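PDB 4W78: hydratase ChsH2 from Mycobacterium tuberculosis SUMu008, which probably works together with ChsH1 as a MaoC-like enoyl-CoA hydratase in the breakdown of cholesterol. Local coordinates for residues R61-W66 with V122-R127. Numbering follows the deposited sequence.
Sequences RYVTDW and VELSMR
Val63, on helix 52-67, meets Val122 and Leu124 of strand 116-125 where the long helix of this hot-dog fold, as in MaoC-like hydratases, packs against its antiparallel sheet. The seam is wholly apolar across the two segments; no hydrogen bond spans it. Val63 points its CB toward the strand and divides its methyls between two residues. CG2 comes tip to tip with Val122 CG2 at 3.9 Å. CG1, anti to the backbone N (chi1 173°), reaches Leu124, 4.0 Å from CD1 and 4.1 Å from CD2, so it sits against both branches of that fork. Val59 and Ala67 of the same helix continue the packing, on Val122 and Leu124 respectively.

Past the end of the strand, Met126 carries the contact on to Trp66. From CB, directed toward the helix, the chain runs extended through CG to SD, which stands 5.0 Å from the centroid of the Trp66 six-membered ring, above its face at some distance: a Met-aromatic contact. A bend at chi3 (-43°) then turns CE in to the indole, where it lies obliquely 3.5 Å from Trp66 CZ3. Leu8 and Pro9 of strand 7-14 also pack on this indole.

On the helix, Arg61 NE makes a long, weak salt bridge to Asp65 OD2, while Arg61 NH1 donates to Ile39 O of the ChsH1 chain, tying this helix turn to the partner subunit. Within the turn, Val63 O lies in the plane of the Trp66 indole, at the ring's edge.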
loop_
_atom_site.group_PDB
_atom_site.type_symbol
_atom_site.label_atom_id
_atom_site.label_comp_id
_atom_site.label_asym_id
_atom_site.label_seq_id
_atom_site.Cartn_x
_atom_site.Cartn_y
_atom_site.Cartn_z
ATOM N N ARG F 61 -14.061 0.517 -13.965
ATOM C CA ARG F 61 -13.523 1.794 -14.447
ATOM C C ARG F 61 -13.756 1.965 -15.941
ATOM O O ARG F 61 -14.186 3.030 -16.401
ATOM C CB ARG F 61 -12.023 1.855 -14.184
ATOM C CG ARG F 61 -11.380 3.045 -14.860
ATOM C CD ARG F 61 -9.876 2.949 -14.834
ATOM N NE ARG F 61 -9.322 3.871 -15.817
ATOM C CZ ARG F 61 -8.030 3.982 -16.085
ATOM N NH1 ARG F 61 -7.148 3.231 -15.429
ATOM N NH2 ARG F 61 -7.622 4.845 -17.006
ATOM N N TYR F 62 -13.466 0.912 -16.694
ATOM C CA TYR F 62 -13.606 0.972 -18.147
ATOM C C TYR F 62 -15.043 1.342 -18.559
ATOM O O TYR F 62 -15.266 2.211 -19.422
ATOM C CB TYR F 62 -13.179 -0.373 -18.741
ATOM C CG TYR F 62 -13.296 -0.400 -20.235
ATOM C CD1 TYR F 62 -12.510 0.434 -21.014
ATOM C CD2 TYR F 62 -14.210 -1.229 -20.869
ATOM C CE1 TYR F 62 -12.625 0.435 -22.398
ATOM C CE2 TYR F 62 -14.332 -1.234 -22.259
ATOM C CZ TYR F 62 -13.530 -0.401 -23.011
ATOM O OH TYR F 62 -13.635 -0.390 -24.389
ATOM N N VAL F 63 -16.021 0.701 -17.926
ATOM C CA VAL F 63 -17.425 0.964 -18.232
ATOM C C VAL F 63 -17.863 2.363 -17.792
ATOM O O VAL F 63 -18.554 3.060 -18.539
ATOM C CB VAL F 63 -18.353 -0.123 -17.625
ATOM C CG1 VAL F 63 -19.824 0.258 -17.794
ATOM C CG2 VAL F 63 -18.095 -1.431 -18.302
ATOM N N THR F 64 -17.464 2.782 -16.588
ATOM C CA THR F 64 -17.887 4.095 -16.092
ATOM C C THR F 64 -17.142 5.257 -16.748
ATOM O O THR F 64 -17.667 6.361 -16.801
ATOM C CB THR F 64 -17.828 4.216 -14.562
ATOM O OG1 THR F 64 -16.479 4.015 -14.114
ATOM C CG2 THR F 64 -18.742 3.179 -13.922
ATOM N N ASP F 65 -15.936 5.003 -17.257
ATOM C CA ASP F 65 -15.237 5.995 -18.082
ATOM C C ASP F 65 -16.128 6.414 -19.251
ATOM O O ASP F 65 -16.166 7.584 -19.636
ATOM C CB ASP F 65 -13.926 5.423 -18.646
ATOM C CG ASP F 65 -12.767 5.447 -17.646
ATOM O OD1 ASP F 65 -12.924 5.971 -16.526
ATOM O OD2 ASP F 65 -11.678 4.949 -18.015
ATOM N N TRP F 66 -16.831 5.441 -19.816
ATOM C CA TRP F 66 -17.726 5.654 -20.949
ATOM C C TRP F 66 -19.105 6.136 -20.504
ATOM O O TRP F 66 -19.664 7.084 -21.072
ATOM C CB TRP F 66 -17.840 4.342 -21.736
ATOM C CG TRP F 66 -18.957 4.279 -22.732
ATOM C CD1 TRP F 66 -18.995 4.839 -23.982
ATOM C CD2 TRP F 66 -20.191 3.580 -22.570
ATOM N NE1 TRP F 66 -20.186 4.538 -24.596
ATOM C CE2 TRP F 66 -20.932 3.757 -23.752
ATOM C CE3 TRP F 66 -20.734 2.802 -21.539
ATOM C CZ2 TRP F 66 -22.204 3.210 -23.925
ATOM C CZ3 TRP F 66 -21.994 2.260 -21.714
ATOM C CH2 TRP F 66 -22.709 2.459 -22.895
ATOM N N VAL F 122 -21.134 -6.729 -17.747
ATOM C CA VAL F 122 -21.445 -5.718 -16.751
ATOM C C VAL F 122 -22.882 -5.247 -16.952
ATOM O O VAL F 122 -23.281 -4.930 -18.073
ATOM C CB VAL F 122 -20.516 -4.504 -16.894
ATOM C CG1 VAL F 122 -20.807 -3.450 -15.824
ATOM C CG2 VAL F 122 -19.051 -4.951 -16.838
ATOM N N GLU F 123 -23.654 -5.220 -15.873
ATOM C CA GLU F 123 -25.017 -4.694 -15.924
ATOM C C GLU F 123 -25.040 -3.383 -15.162
ATOM O O GLU F 123 -24.487 -3.276 -14.079
ATOM C CB GLU F 123 -26.003 -5.681 -15.314
ATOM C CG GLU F 123 -26.153 -6.959 -16.119
ATOM C CD GLU F 123 -27.168 -7.899 -15.505
ATOM O OE1 GLU F 123 -27.468 -7.724 -14.302
ATOM O OE2 GLU F 123 -27.666 -8.801 -16.214
ATOM N N LEU F 124 -25.671 -2.368 -15.736
ATOM C CA LEU F 124 -25.676 -1.067 -15.105
ATOM C C LEU F 124 -26.923 -0.337 -15.537
ATOM O O LEU F 124 -27.556 -0.714 -16.518
ATOM C CB LEU F 124 -24.455 -0.246 -15.536
ATOM C CG LEU F 124 -24.372 0.213 -16.993
ATOM C CD1 LEU F 124 -23.551 1.492 -17.097
ATOM C CD2 LEU F 124 -23.775 -0.863 -17.889
ATOM N N SER F 125 -27.271 0.699 -14.788
ATOM C CA SER F 125 -28.304 1.624 -15.224
ATOM C C SER F 125 -27.605 2.933 -15.537
ATOM O O SER F 125 -26.630 3.303 -14.880
ATOM C CB SER F 125 -29.337 1.822 -14.127
ATOM O OG SER F 125 -28.778 2.573 -13.071
ATOM N N MET F 126 -28.084 3.631 -16.557
ATOM C CA MET F 126 -27.467 4.883 -16.939
ATOM C C MET F 126 -28.557 5.932 -17.021
ATOM O O MET F 126 -29.709 5.619 -17.316
ATOM C CB MET F 126 -26.749 4.747 -18.282
ATOM C CG MET F 126 -25.600 5.731 -18.471
ATOM S SD MET F 126 -24.825 5.606 -20.097
ATOM C CE MET F 126 -24.723 3.842 -20.284
ATOM N N ARG F 127 -28.191 7.175 -16.746
ATOM C CA ARG F 127 -29.150 8.265 -16.711
ATOM C C ARG F 127 -28.963 9.143 -17.936
ATOM O O ARG F 127 -27.903 9.123 -18.559
ATOM C CB ARG F 127 -28.935 9.083 -15.443
ATOM C CG ARG F 127 -30.097 9.937 -15.016
ATOM C CD ARG F 127 -29.672 10.775 -13.826
ATOM N NE ARG F 127 -28.545 11.641 -14.162
ATOM C CZ ARG F 127 -27.782 12.259 -13.266
ATOM N NH1 ARG F 127 -28.011 12.095 -11.973
ATOM N NH2 ARG F 127 -26.779 13.028 -13.663
#